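PDB 4ID8: putative ferredoxin from Rhodopseudomonas palustris, which binds a [3Fe-4S] cluster and probably passes electrons to CYP194A4, the cytochrome P450 with which it is associated. Local coordinates for residues V43-A46 with D47-D50; S57-P60 with E61-D65. All coordinates share one frame; numbering follows the deposited sequence.

Two short turns, one at each end of the same helix, illustrate how a small ferredoxin shapes its chain by local contacts. After strand 36-38 the chain runs through a loop to contact 1, where residues 43-46 fold onto 47-50 and helix 49-58 begins. Only when that turn is complete does the helix lead to contact 2, where 57-60 turn back through 61-65 into strand 64-67. The contacts therefore stand in series, neither nested nor crossed, with centres about 17 Å apart. Contact 1 joins the helix start to Leu5, near the N terminus; contact 2 joins the helix end to the cluster and to the antiparallel pair of strands 6-9 and 64-67.

Contact 1: V43-A46 with D47-D50; sequences VVPA and DLID
Ile49, the first residue of helix 49-58, lies against Val44 and the backbone of Pro45 and Ala46. Its CB sits 3.7 Å from Ala46 O. One bond further out, CG1 meets Val44 CG1 at 3.7 Å and also passes close to the carbonyl oxygen of Pro45. The tip, CD1, ends near Ala46 CA, 3.9 Å away. Val44 presents CG1 because that branch is anti to its backbone N (chi1 172°), which also carries it to within 3.6 Å of Leu48 O. On another part of the turn, Leu48 CD1 rests on the proline ring, 3.7 Å from Pro45 CG, and Asp47 OD1 approaches Pro45 CB.

The backbone here makes a single 3-10 turn at Ala46 and Asp47. Leu48 N donates to Pro45 O over 2.8 Å, reaching it from above the carbonyl plane, while Ile49 N makes a weak bond to Ala46 O. Outside the turn, Val44 and Ile49 both pack on Leu5, whereas Leu48, the N-cap residue, lies on the loop at Glu26 and Leu27. One firm bond and one weak bond thus carry the chain from the turn into the helix, with apolar contacts alongside them.

Contact 2: S57-P60 with E61-D65; sequences SNCP and ENAID. With F3S (Fe3-s4 cluster), chain B.
Glu61 and Cys59 meet at the iron-sulfur cluster, just beyond the end of helix 49-58. Cys59, the cluster ligand, has SG anti to its backbone N (chi1 -177°), which directs the sulfur to the cluster iron FE4, 2.2 Å from SG. Cys59 to Asn62 form a type I turn with Pro60 in its second position, the Cys-Pro pairing familiar from the last ligand of bacterial ferredoxins.

Along the second segment, Glu61 comes first: its N donates to Cys59 SG over 3.4 Å. With CG beside the backbone N (chi1 -55°), CG comes to 3.8 Å from cluster sulfur S2. A bend at chi2 then folds CD back over the Pro60 carbonyl, 4.0 Å from Pro60 C. The same side chain touches Gln15 and His17, both in the cluster-binding site. Asn62 follows, in a left-handed backbone conformation, and its N closes the turn with a weak bond to Cys59 O. Next, Ala63 N adds a weak bond to Cys59 SG, with CB 3.8 Å from that sulfur. Ile64 then begins the strand, its CD1 4.1 Å from both Cys59 CB and cluster sulfur S3. Asp65 carries the chain onward, its backbone paired with His8.

Cys59 SG is thus held by one iron and two N-H donors, one of them weak; such donors would be expected to draw charge from the sulfur and probably help tune the reduction potential of the cluster.

Contact 1: V43-A46 with D47-D50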
ATOM      1  N   VAL A  43       3.410   8.760  -4.547  1.00 34.39           N
ATOM      2  CA  VAL A  43       4.789   9.126  -4.066  1.00 33.93           C
ATOM      3  C   VAL A  43       4.930   9.072  -2.528  1.00 33.24           C
ATOM      4  O   VAL A  43       4.078   9.595  -1.796  1.00 34.80           O
ATOM      5  CB  VAL A  43       5.234  10.585  -4.490  1.00 33.58           C
ATOM      6  CG1 VAL A  43       6.492  10.966  -3.775  1.00 33.52           C
ATOM      7  CG2 VAL A  43       5.505  10.658  -5.890  1.00 33.60           C
ATOM      8  N   VAL A  44       6.009   8.495  -2.032  1.00 30.81           N
ATOM      9  CA  VAL A  44       6.114   8.245  -0.622  1.00 27.91           C
ATOM     10  C   VAL A  44       6.960   9.339   0.022  1.00 27.22           C
ATOM     11  O   VAL A  44       8.103   9.504  -0.359  1.00 26.88           O
ATOM     12  CB  VAL A  44       6.771   6.901  -0.394  1.00 27.83           C
ATOM     13  CG1 VAL A  44       7.048   6.723   1.054  1.00 27.46           C
ATOM     14  CG2 VAL A  44       5.896   5.753  -0.970  1.00 26.47           C
ATOM     15  N   PRO A  45       6.391  10.120   0.970  1.00 26.31           N
ATOM     16  CA  PRO A  45       7.146  11.154   1.656  1.00 25.66           C
ATOM     17  C   PRO A  45       8.204  10.580   2.598  1.00 25.17           C
ATOM     18  O   PRO A  45       8.050   9.448   3.080  1.00 23.93           O
ATOM     19  CB  PRO A  45       6.098  11.895   2.472  1.00 25.47           C
ATOM     20  CG  PRO A  45       4.943  11.201   2.393  1.00 25.82           C
ATOM     21  CD  PRO A  45       4.984  10.142   1.368  1.00 25.89           C
ATOM     22  N   ALA A  46       9.257  11.380   2.843  1.00 24.88           N
ATOM     23  CA  ALA A  46      10.452  10.977   3.617  1.00 23.85           C
ATOM     24  C   ALA A  46      10.029  10.350   4.930  1.00 23.40           C
ATOM     25  O   ALA A  46      10.505   9.290   5.301  1.00 22.82           O
ATOM     26  CB  ALA A  46      11.362  12.178   3.832  1.00 23.75           C
ATOM     27  N   ASP A  47       9.066  10.962   5.606  1.00 24.14           N
ATOM     28  CA  ASP A  47       8.530  10.421   6.870  1.00 24.28           C
ATOM     29  C   ASP A  47       7.663   9.160   6.809  1.00 23.88           C
ATOM     30  O   ASP A  47       7.333   8.594   7.843  1.00 23.87           O
ATOM     31  CB  ASP A  47       7.800  11.497   7.631  1.00 25.32           C
ATOM     32  CG  ASP A  47       6.505  11.919   6.952  1.00 28.08           C
ATOM     33  OD1 ASP A  47       6.338  11.750   5.719  1.00 26.07           O
ATOM     34  OD2 ASP A  47       5.639  12.407   7.683  1.00 30.13           O
ATOM     35  N   LEU A  48       7.335   8.669   5.622  1.00 23.59           N
ATOM     36  CA  LEU A  48       6.536   7.460   5.551  1.00 23.71           C
ATOM     37  C   LEU A  48       7.246   6.356   4.820  1.00 24.15           C
ATOM     38  O   LEU A  48       6.621   5.406   4.423  1.00 24.25           O
ATOM     39  CB  LEU A  48       5.201   7.749   4.872  1.00 23.40           C
ATOM     40  CG  LEU A  48       4.312   8.743   5.618  1.00 24.14           C
ATOM     41  CD1 LEU A  48       3.115   9.035   4.776  1.00 22.65           C
ATOM     42  CD2 LEU A  48       3.903   8.197   6.972  1.00 22.42           C
ATOM     43  N   ILE A  49       8.554   6.487   4.622  1.00 25.22           N
ATOM     44  CA  ILE A  49       9.324   5.567   3.760  1.00 25.41           C
ATOM     45  C   ILE A  49       9.390   4.219   4.414  1.00 25.33           C
ATOM     46  O   ILE A  49       9.246   3.180   3.775  1.00 24.82           O
ATOM     47  CB  ILE A  49      10.725   6.162   3.359  1.00 26.29           C
ATOM     48  CG1 ILE A  49      10.553   7.098   2.132  1.00 28.37           C
ATOM     49  CG2 ILE A  49      11.741   5.065   3.041  1.00 24.65           C
ATOM     50  CD1 ILE A  49      11.816   7.916   1.699  1.00 30.32           C
ATOM     51  N   ASP A  50       9.556   4.240   5.721  1.00 26.86           N
ATOM     52  CA  ASP A  50       9.582   3.018   6.504  1.00 28.31           C
ATOM     53  C   ASP A  50       8.227   2.317   6.608  1.00 27.91           C
ATOM     54  O   ASP A  50       8.178   1.087   6.586  1.00 28.60           O
ATOM     55  CB  ASP A  50      10.107   3.292   7.926  1.00 29.67           C
ATOM     56  CG  ASP A  50      11.623   3.558   7.975  1.00 32.39           C
ATOM     57  OD1 ASP A  50      12.345   3.198   6.993  1.00 33.55           O
ATOM     58  OD2 ASP A  50      12.048   4.128   9.015  1.00 36.47           O
TER

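Contact 2: S57-P60 with E61-D65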
ATOM      1  N   SER A  57       5.871  -5.480   3.266  1.00 27.69           N
ATOM      2  CA  SER A  57       6.365  -6.719   3.846  1.00 29.13           C
ATOM      3  C   SER A  57       5.203  -7.512   4.437  1.00 29.78           C
ATOM      4  O   SER A  57       5.116  -8.746   4.285  1.00 29.61           O
ATOM      5  CB  SER A  57       7.359  -6.411   4.937  1.00 29.18           C
ATOM      6  OG  SER A  57       7.895  -7.625   5.455  1.00 31.96           O
ATOM      7  N   ASN A  58       4.308  -6.760   5.089  1.00 30.19           N
ATOM      8  CA  ASN A  58       3.114  -7.268   5.771  1.00 30.41           C
ATOM      9  C   ASN A  58       1.899  -7.785   4.966  1.00 29.14           C
ATOM     10  O   ASN A  58       1.113  -8.575   5.498  1.00 29.04           O
ATOM     11  CB  ASN A  58       2.659  -6.243   6.786  1.00 30.59           C
ATOM     12  CG  ASN A  58       2.982  -6.680   8.161  1.00 34.48           C
ATOM     13  OD1 ASN A  58       4.101  -7.133   8.412  1.00 40.44           O
ATOM     14  ND2 ASN A  58       1.991  -6.655   9.050  1.00 36.73           N
ATOM     15  N   CYS A  59       1.757  -7.369   3.709  1.00 28.55           N
ATOM     16  CA  CYS A  59       0.657  -7.876   2.901  1.00 27.86           C
ATOM     17  C   CYS A  59       0.769  -9.400   2.709  1.00 28.59           C
ATOM     18  O   CYS A  59       1.705  -9.870   2.074  1.00 27.80           O
ATOM     19  CB  CYS A  59       0.548  -7.207   1.533  1.00 26.96           C
ATOM     20  SG  CYS A  59      -0.953  -7.846   0.575  1.00 23.85           S
ATOM     21  N   PRO A  60      -0.243 -10.168   3.194  1.00 29.39           N
ATOM     22  CA  PRO A  60      -0.243 -11.641   3.021  1.00 29.35           C
ATOM     23  C   PRO A  60      -0.264 -12.122   1.582  1.00 28.94           C
ATOM     24  O   PRO A  60       0.141 -13.240   1.335  1.00 29.17           O
ATOM     25  CB  PRO A  60      -1.527 -12.084   3.777  1.00 30.00           C
ATOM     26  CG  PRO A  60      -1.822 -10.914   4.733  1.00 29.67           C
ATOM     27  CD  PRO A  60      -1.466  -9.717   3.896  1.00 28.41           C
ATOM     28  N   GLU A  61      -0.703 -11.275   0.648  1.00 28.90           N
ATOM     29  CA  GLU A  61      -0.941 -11.659  -0.742  1.00 29.30           C
ATOM     30  C   GLU A  61       0.168 -11.220  -1.702  1.00 30.55           C
ATOM     31  O   GLU A  61       0.127 -11.519  -2.943  1.00 30.80           O
ATOM     32  CB  GLU A  61      -2.266 -11.094  -1.201  1.00 28.03           C
ATOM     33  CG  GLU A  61      -3.477 -11.477  -0.339  1.00 30.57           C
ATOM     34  CD  GLU A  61      -3.714 -13.019  -0.170  1.00 33.35           C
ATOM     35  OE1 GLU A  61      -4.318 -13.448   0.860  1.00 32.55           O
ATOM     36  OE2 GLU A  61      -3.289 -13.805  -1.057  1.00 34.53           O
ATOM     37  N   ASN A  62       1.153 -10.522  -1.123  1.00 30.29           N
ATOM     38  CA  ASN A  62       2.280  -9.900  -1.846  1.00 31.07           C
ATOM     39  C   ASN A  62       1.821  -9.001  -2.968  1.00 29.70           C
ATOM     40  O   ASN A  62       2.383  -8.975  -4.059  1.00 28.72           O
ATOM     41  CB  ASN A  62       3.355 -10.936  -2.261  1.00 31.99           C
ATOM     42  CG  ASN A  62       4.051 -11.574  -1.020  1.00 36.44           C
ATOM     43  OD1 ASN A  62       4.343 -10.899   0.026  1.00 39.92           O
ATOM     44  ND2 ASN A  62       4.272 -12.873  -1.108  1.00 39.34           N
ATOM     45  N   ALA A  63       0.769  -8.260  -2.644  1.00 29.02           N
ATOM     46  CA  ALA A  63       0.033  -7.433  -3.590  1.00 27.94           C
ATOM     47  C   ALA A  63       0.665  -6.055  -3.815  1.00 27.33           C
ATOM     48  O   ALA A  63       0.331  -5.416  -4.790  1.00 27.25           O
ATOM     49  CB  ALA A  63      -1.403  -7.275  -3.134  1.00 27.75           C
ATOM     50  N   ILE A  64       1.587  -5.625  -2.948  1.00 26.35           N
ATOM     51  CA  ILE A  64       2.149  -4.277  -3.022  1.00 26.63           C
ATOM     52  C   ILE A  64       3.548  -4.224  -3.709  1.00 27.57           C
ATOM     53  O   ILE A  64       4.471  -4.908  -3.303  1.00 27.77           O
ATOM     54  CB  ILE A  64       2.195  -3.585  -1.605  1.00 25.60           C
ATOM     55  CG1 ILE A  64       0.781  -3.534  -0.980  1.00 26.20           C
ATOM     56  CG2 ILE A  64       2.866  -2.167  -1.676  1.00 23.94           C
ATOM     57  CD1 ILE A  64       0.714  -3.261   0.540  1.00 21.07           C
ATOM     58  N   ASP A  65       3.696  -3.367  -4.721  1.00 29.16           N
ATOM     59  CA  ASP A  65       4.992  -3.078  -5.327  1.00 30.53           C
ATOM     60  C   ASP A  65       5.483  -1.730  -4.918  1.00 30.41           C
ATOM     61  O   ASP A  65       4.726  -0.782  -4.933  1.00 30.68           O
ATOM     62  CB  ASP A  65       4.857  -2.921  -6.817  1.00 31.72           C
ATOM     63  CG  ASP A  65       4.253  -4.090  -7.469  1.00 34.00           C
ATOM     64  OD1 ASP A  65       4.720  -5.192  -7.111  1.00 34.15           O
ATOM     65  OD2 ASP A  65       3.343  -3.873  -8.350  1.00 38.34           O
TER
HETATM   66 FE1  F3S B 101      -4.912  -5.852   0.000  1.00 23.42          FE
HETATM   67 FE3  F3S B 101      -3.710  -4.314   1.666  1.00 21.93          FE
HETATM   68 FE4  F3S B 101      -2.662  -6.552   1.032  1.00 25.64          FE
HETATM   69  S1  F3S B 101      -5.894  -4.668   1.594  1.00 22.70           S
HETATM   70  S2  F3S B 101      -4.442  -7.918   0.660  1.00 29.50           S
HETATM   71  S3  F3S B 101      -2.981  -4.860  -0.274  1.00 24.69           S
HETATM   72  S4  F3S B 101      -2.799  -5.777   3.094  1.00 26.67           S